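Local coordinates for chitin oligosaccahride binding protein NagB1 (Paenibacillus sp. FPU-7, PDB 7EHP) that binds chitin oligosaccharides as an extracellular solute-binding protein and probably hands N,N'-diacetylchitobiose and N,N',N''-triacetylchitotriose to a transporter for uptake, at residues Q223-G235 with M239-V251. Numbering follows the deposited sequence.
Sequences QKYAEQQYAFREG and MMFDGSWASAALV. With NAG (2-acetamido-2-deoxy-beta-D-glucopyranose), chain C; NAG (2-acetamido-2-deoxy-beta-D-glucopyranose), chain B.
Behind the sugar-stacking tryptophan of this solute-binding protein's glycan pocket, helix 225-233 meets strand 239-243 and the 3-10 turn after it. Trp245 lays one indole face against the chain C NAG, whose C4 lies 3.8 Å above the ring plane, over its centre; Gly243 CA backs the other face. At the indole edge, Trp245 NE1 donates to Tyr225 OH (2.7 Å), which in turn donates to Asp242 OD1 (2.6 Å) on its syn lone pair. Tyr225, its CG trans to the backbone N (chi1 176°), carries the hydroxyl between the indole and the carboxylate. Asp242 OD1 also accepts a hydrogen bond from Gly243 N, while OD2 takes a nearly straight bond from Gln229 NE2 (2.9 Å, 172°) and a weak one from Gln228 NE2, so both buried carboxylate oxygens are gripped. With an alanine in place of Trp245, the sugar is likely to lose its flat platform and Tyr225 OH its indole donor. Farther along the helix, Met240 SD touches Phe232 CB (3.8 Å) and lies obliquely 5.2 Å from the centroid of the Phe232 ring, a Met-aromatic contact, and Leu250 CD2 meets the ring edge at Phe232 CD2 (4.0 Å). Arg233 NH1 closes the far end on Ala249 O (2.8 Å), in the guanidinium plane, and also salt-bridges Asp13. Helix 165-180 packs on Tyr225 and Asp242, while strand 239-243 runs between strands 109-125 and 156-159 of the mixed sheet.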
# COMPACT_ATOMS: atom_id res chain seq x y z
N GLN A 223 11.28 -10.74 -11.24
CA GLN A 223 11.64 -10.53 -9.84
C GLN A 223 10.41 -10.28 -8.98
O GLN A 223 9.59 -9.42 -9.31
CB GLN A 223 12.62 -9.36 -9.71
CG GLN A 223 13.96 -9.64 -10.35
CD GLN A 223 14.58 -8.39 -10.90
OE1 GLN A 223 14.54 -7.33 -10.25
NE2 GLN A 223 15.10 -8.47 -12.12
N LYS A 224 10.32 -11.01 -7.87
CA LYS A 224 9.30 -10.80 -6.86
C LYS A 224 9.50 -9.45 -6.17
O LYS A 224 10.60 -8.89 -6.15
CB LYS A 224 9.34 -11.92 -5.81
CG LYS A 224 10.73 -12.15 -5.13
CD LYS A 224 10.79 -13.44 -4.25
CE LYS A 224 12.24 -13.98 -4.05
NZ LYS A 224 12.71 -14.93 -5.13
N TYR A 225 8.42 -8.94 -5.56
CA TYR A 225 8.42 -7.65 -4.89
C TYR A 225 9.66 -7.38 -4.04
O TYR A 225 10.30 -6.33 -4.18
CB TYR A 225 7.16 -7.55 -4.03
CG TYR A 225 7.04 -6.28 -3.19
CD1 TYR A 225 7.36 -5.03 -3.71
CD2 TYR A 225 6.55 -6.34 -1.89
CE1 TYR A 225 7.22 -3.86 -2.94
CE2 TYR A 225 6.40 -5.19 -1.11
CZ TYR A 225 6.73 -3.96 -1.63
OH TYR A 225 6.57 -2.84 -0.85
N ALA A 226 10.03 -8.31 -3.16
CA ALA A 226 11.15 -8.09 -2.25
C ALA A 226 12.46 -7.77 -2.97
O ALA A 226 13.35 -7.14 -2.37
CB ALA A 226 11.38 -9.31 -1.36
N GLU A 227 12.61 -8.20 -4.22
CA GLU A 227 13.88 -8.01 -4.92
C GLU A 227 14.16 -6.54 -5.21
O GLU A 227 15.33 -6.12 -5.23
CB GLU A 227 13.88 -8.85 -6.20
CG GLU A 227 13.87 -10.34 -5.86
CD GLU A 227 14.11 -11.25 -7.04
OE1 GLU A 227 15.24 -11.27 -7.57
OE2 GLU A 227 13.16 -11.98 -7.42
N GLN A 228 13.13 -5.72 -5.43
CA GLN A 228 13.39 -4.29 -5.58
C GLN A 228 13.91 -3.69 -4.28
O GLN A 228 14.76 -2.79 -4.31
CB GLN A 228 12.13 -3.58 -6.08
CG GLN A 228 11.08 -3.21 -5.06
CD GLN A 228 10.11 -2.17 -5.63
OE1 GLN A 228 9.84 -2.17 -6.83
NE2 GLN A 228 9.60 -1.29 -4.77
N GLN A 229 13.46 -4.22 -3.15
CA GLN A 229 13.95 -3.73 -1.87
C GLN A 229 15.37 -4.22 -1.61
O GLN A 229 16.19 -3.48 -1.04
CB GLN A 229 12.99 -4.16 -0.76
CG GLN A 229 11.61 -3.50 -0.92
CD GLN A 229 10.56 -3.99 0.05
OE1 GLN A 229 10.78 -4.93 0.82
NE2 GLN A 229 9.40 -3.35 0.04
N TYR A 230 15.69 -5.44 -2.03
CA TYR A 230 17.08 -5.87 -1.97
C TYR A 230 17.97 -4.90 -2.75
O TYR A 230 18.97 -4.39 -2.22
CB TYR A 230 17.25 -7.28 -2.52
CG TYR A 230 16.43 -8.39 -1.89
CD1 TYR A 230 15.96 -8.32 -0.58
CD2 TYR A 230 16.16 -9.54 -2.62
CE1 TYR A 230 15.22 -9.40 -0.02
CE2 TYR A 230 15.43 -10.60 -2.09
CZ TYR A 230 14.96 -10.53 -0.81
OH TYR A 230 14.24 -11.61 -0.35
N ALA A 231 17.61 -4.63 -4.01
CA ALA A 231 18.47 -3.82 -4.88
C ALA A 231 18.71 -2.46 -4.27
O ALA A 231 19.85 -1.98 -4.22
CB ALA A 231 17.85 -3.67 -6.27
N PHE A 232 17.65 -1.82 -3.76
CA PHE A 232 17.81 -0.51 -3.15
C PHE A 232 18.65 -0.58 -1.87
O PHE A 232 19.58 0.21 -1.68
CB PHE A 232 16.45 0.10 -2.85
CG PHE A 232 16.53 1.46 -2.25
CD1 PHE A 232 17.03 2.53 -2.99
CD2 PHE A 232 16.13 1.68 -0.93
CE1 PHE A 232 17.13 3.80 -2.45
CE2 PHE A 232 16.23 2.93 -0.36
CZ PHE A 232 16.73 4.01 -1.13
N ARG A 233 18.33 -1.51 -0.96
CA ARG A 233 19.03 -1.49 0.31
C ARG A 233 20.48 -1.96 0.17
O ARG A 233 21.32 -1.62 1.01
CB ARG A 233 18.27 -2.32 1.36
CG ARG A 233 18.66 -3.78 1.45
CD ARG A 233 17.73 -4.52 2.43
NE ARG A 233 17.95 -5.96 2.39
CZ ARG A 233 17.04 -6.87 2.71
NH1 ARG A 233 15.82 -6.50 3.10
NH2 ARG A 233 17.35 -8.15 2.63
N GLU A 234 20.79 -2.73 -0.87
CA GLU A 234 22.16 -3.14 -1.12
C GLU A 234 22.93 -2.13 -1.97
O GLU A 234 24.04 -2.42 -2.41
CB GLU A 234 22.17 -4.53 -1.77
CG GLU A 234 21.78 -5.66 -0.80
CD GLU A 234 21.35 -6.98 -1.47
OE1 GLU A 234 21.55 -7.17 -2.70
OE2 GLU A 234 20.80 -7.85 -0.75
N GLY A 235 22.37 -0.95 -2.21
CA GLY A 235 23.10 0.13 -2.85
C GLY A 235 23.27 0.03 -4.35
O GLY A 235 24.12 0.73 -4.91
N MET A 239 17.21 4.96 -6.50
CA MET A 239 15.86 5.28 -6.05
C MET A 239 15.04 4.00 -6.09
O MET A 239 15.41 3.00 -6.71
CB MET A 239 15.20 6.36 -6.92
CG MET A 239 15.98 7.66 -7.05
SD MET A 239 15.16 8.82 -8.18
CE MET A 239 15.79 8.14 -9.72
N MET A 240 13.89 4.06 -5.42
CA MET A 240 12.90 2.99 -5.42
C MET A 240 11.56 3.61 -5.07
O MET A 240 11.42 4.16 -3.98
CB MET A 240 13.25 1.92 -4.39
CG MET A 240 12.17 0.86 -4.23
SD MET A 240 12.71 -0.42 -3.10
CE MET A 240 12.37 0.37 -1.51
N PHE A 241 10.57 3.49 -5.96
CA PHE A 241 9.21 3.91 -5.62
C PHE A 241 8.54 2.79 -4.83
O PHE A 241 8.48 1.65 -5.29
CB PHE A 241 8.41 4.24 -6.88
CG PHE A 241 7.10 4.93 -6.62
CD1 PHE A 241 6.01 4.21 -6.16
CD2 PHE A 241 6.95 6.30 -6.84
CE1 PHE A 241 4.79 4.85 -5.90
CE2 PHE A 241 5.71 6.94 -6.58
CZ PHE A 241 4.64 6.21 -6.11
N ASP A 242 8.03 3.12 -3.64
CA ASP A 242 7.48 2.10 -2.75
C ASP A 242 6.61 2.77 -1.70
O ASP A 242 6.55 4.00 -1.59
CB ASP A 242 8.61 1.28 -2.10
CG ASP A 242 8.21 -0.15 -1.82
OD1 ASP A 242 6.99 -0.42 -1.75
OD2 ASP A 242 9.12 -1.01 -1.68
N GLY A 243 5.93 1.95 -0.92
CA GLY A 243 5.15 2.44 0.19
C GLY A 243 5.96 2.56 1.46
O GLY A 243 7.01 1.93 1.61
N SER A 244 5.46 3.39 2.38
CA SER A 244 6.14 3.59 3.66
C SER A 244 6.33 2.29 4.44
O SER A 244 7.28 2.17 5.23
CB SER A 244 5.35 4.59 4.51
OG SER A 244 4.01 4.19 4.57
N TRP A 245 5.45 1.30 4.23
CA TRP A 245 5.59 0.01 4.92
C TRP A 245 6.90 -0.69 4.57
O TRP A 245 7.30 -1.62 5.28
CB TRP A 245 4.41 -0.91 4.58
CG TRP A 245 4.36 -1.21 3.11
CD1 TRP A 245 5.12 -2.13 2.42
CD2 TRP A 245 3.54 -0.55 2.13
NE1 TRP A 245 4.81 -2.08 1.07
CE2 TRP A 245 3.84 -1.12 0.87
CE3 TRP A 245 2.59 0.47 2.20
CZ2 TRP A 245 3.21 -0.70 -0.30
CZ3 TRP A 245 1.97 0.88 1.04
CH2 TRP A 245 2.28 0.30 -0.20
N ALA A 246 7.57 -0.26 3.50
CA ALA A 246 8.78 -0.91 3.02
C ALA A 246 9.96 -0.70 3.95
O ALA A 246 10.92 -1.48 3.91
CB ALA A 246 9.15 -0.40 1.62
N SER A 247 9.93 0.36 4.75
CA SER A 247 11.01 0.58 5.70
C SER A 247 11.15 -0.57 6.69
O SER A 247 12.23 -0.75 7.26
CB SER A 247 10.79 1.90 6.43
OG SER A 247 9.68 1.79 7.29
N ALA A 248 10.09 -1.36 6.90
CA ALA A 248 10.20 -2.55 7.73
C ALA A 248 11.24 -3.53 7.20
O ALA A 248 11.64 -4.45 7.94
CB ALA A 248 8.84 -3.25 7.86
N ALA A 249 11.69 -3.35 5.95
CA ALA A 249 12.64 -4.24 5.30
C ALA A 249 13.90 -3.52 4.82
O ALA A 249 14.66 -4.09 4.02
CB ALA A 249 11.97 -4.95 4.12
N LEU A 250 14.18 -2.32 5.31
CA LEU A 250 15.15 -1.46 4.65
C LEU A 250 16.38 -1.12 5.47
O LEU A 250 17.49 -1.17 4.94
CB LEU A 250 14.47 -0.15 4.20
CG LEU A 250 13.71 -0.23 2.89
CD1 LEU A 250 13.28 1.15 2.50
CD2 LEU A 250 14.54 -0.86 1.79
N VAL A 251 16.23 -0.73 6.74
CA VAL A 251 17.25 0.15 7.34
C VAL A 251 17.75 -0.31 8.72
O VAL A 251 17.78 0.47 9.68
CB VAL A 251 16.69 1.59 7.37
CG1 VAL A 251 15.39 1.70 8.19
CG2 VAL A 251 17.73 2.58 7.80
C1 NAG C . 1.52 -4.23 4.22
C2 NAG C . 0.74 -2.91 4.16
C3 NAG C . -0.08 -2.85 2.87
C4 NAG C . 0.75 -3.22 1.64
C5 NAG C . 1.61 -4.47 1.91
C6 NAG C . 2.57 -4.84 0.80
C7 NAG C . 0.29 -2.23 6.48
C8 NAG C . -0.76 -2.10 7.55
N2 NAG C . -0.12 -2.74 5.32
O1 NAG C . 2.23 -4.30 5.41
O3 NAG C . -0.64 -1.54 2.75
O4 NAG C . -0.16 -3.61 0.62
O5 NAG C . 2.38 -4.31 3.11
O6 NAG C . 3.07 -6.16 1.01
O7 NAG C . 1.46 -1.89 6.67
C1 NAG B . -0.38 -2.63 -0.39
C2 NAG B . -1.32 -3.27 -1.41
C3 NAG B . -1.63 -2.28 -2.52
C4 NAG B . -2.20 -1.00 -1.93
C5 NAG B . -1.25 -0.44 -0.87
C6 NAG B . -1.80 0.78 -0.17
C7 NAG B . -1.42 -5.68 -1.89
C8 NAG B . -0.73 -6.84 -2.50
N2 NAG B . -0.77 -4.51 -1.95
O3 NAG B . -2.57 -2.86 -3.41
O4 NAG B . -2.39 -0.02 -2.94
O5 NAG B . -0.98 -1.42 0.13
O6 NAG B . -3.09 0.55 0.37
O7 NAG B . -2.53 -5.78 -1.35
O HOH W 1 8.47 0.25 -7.63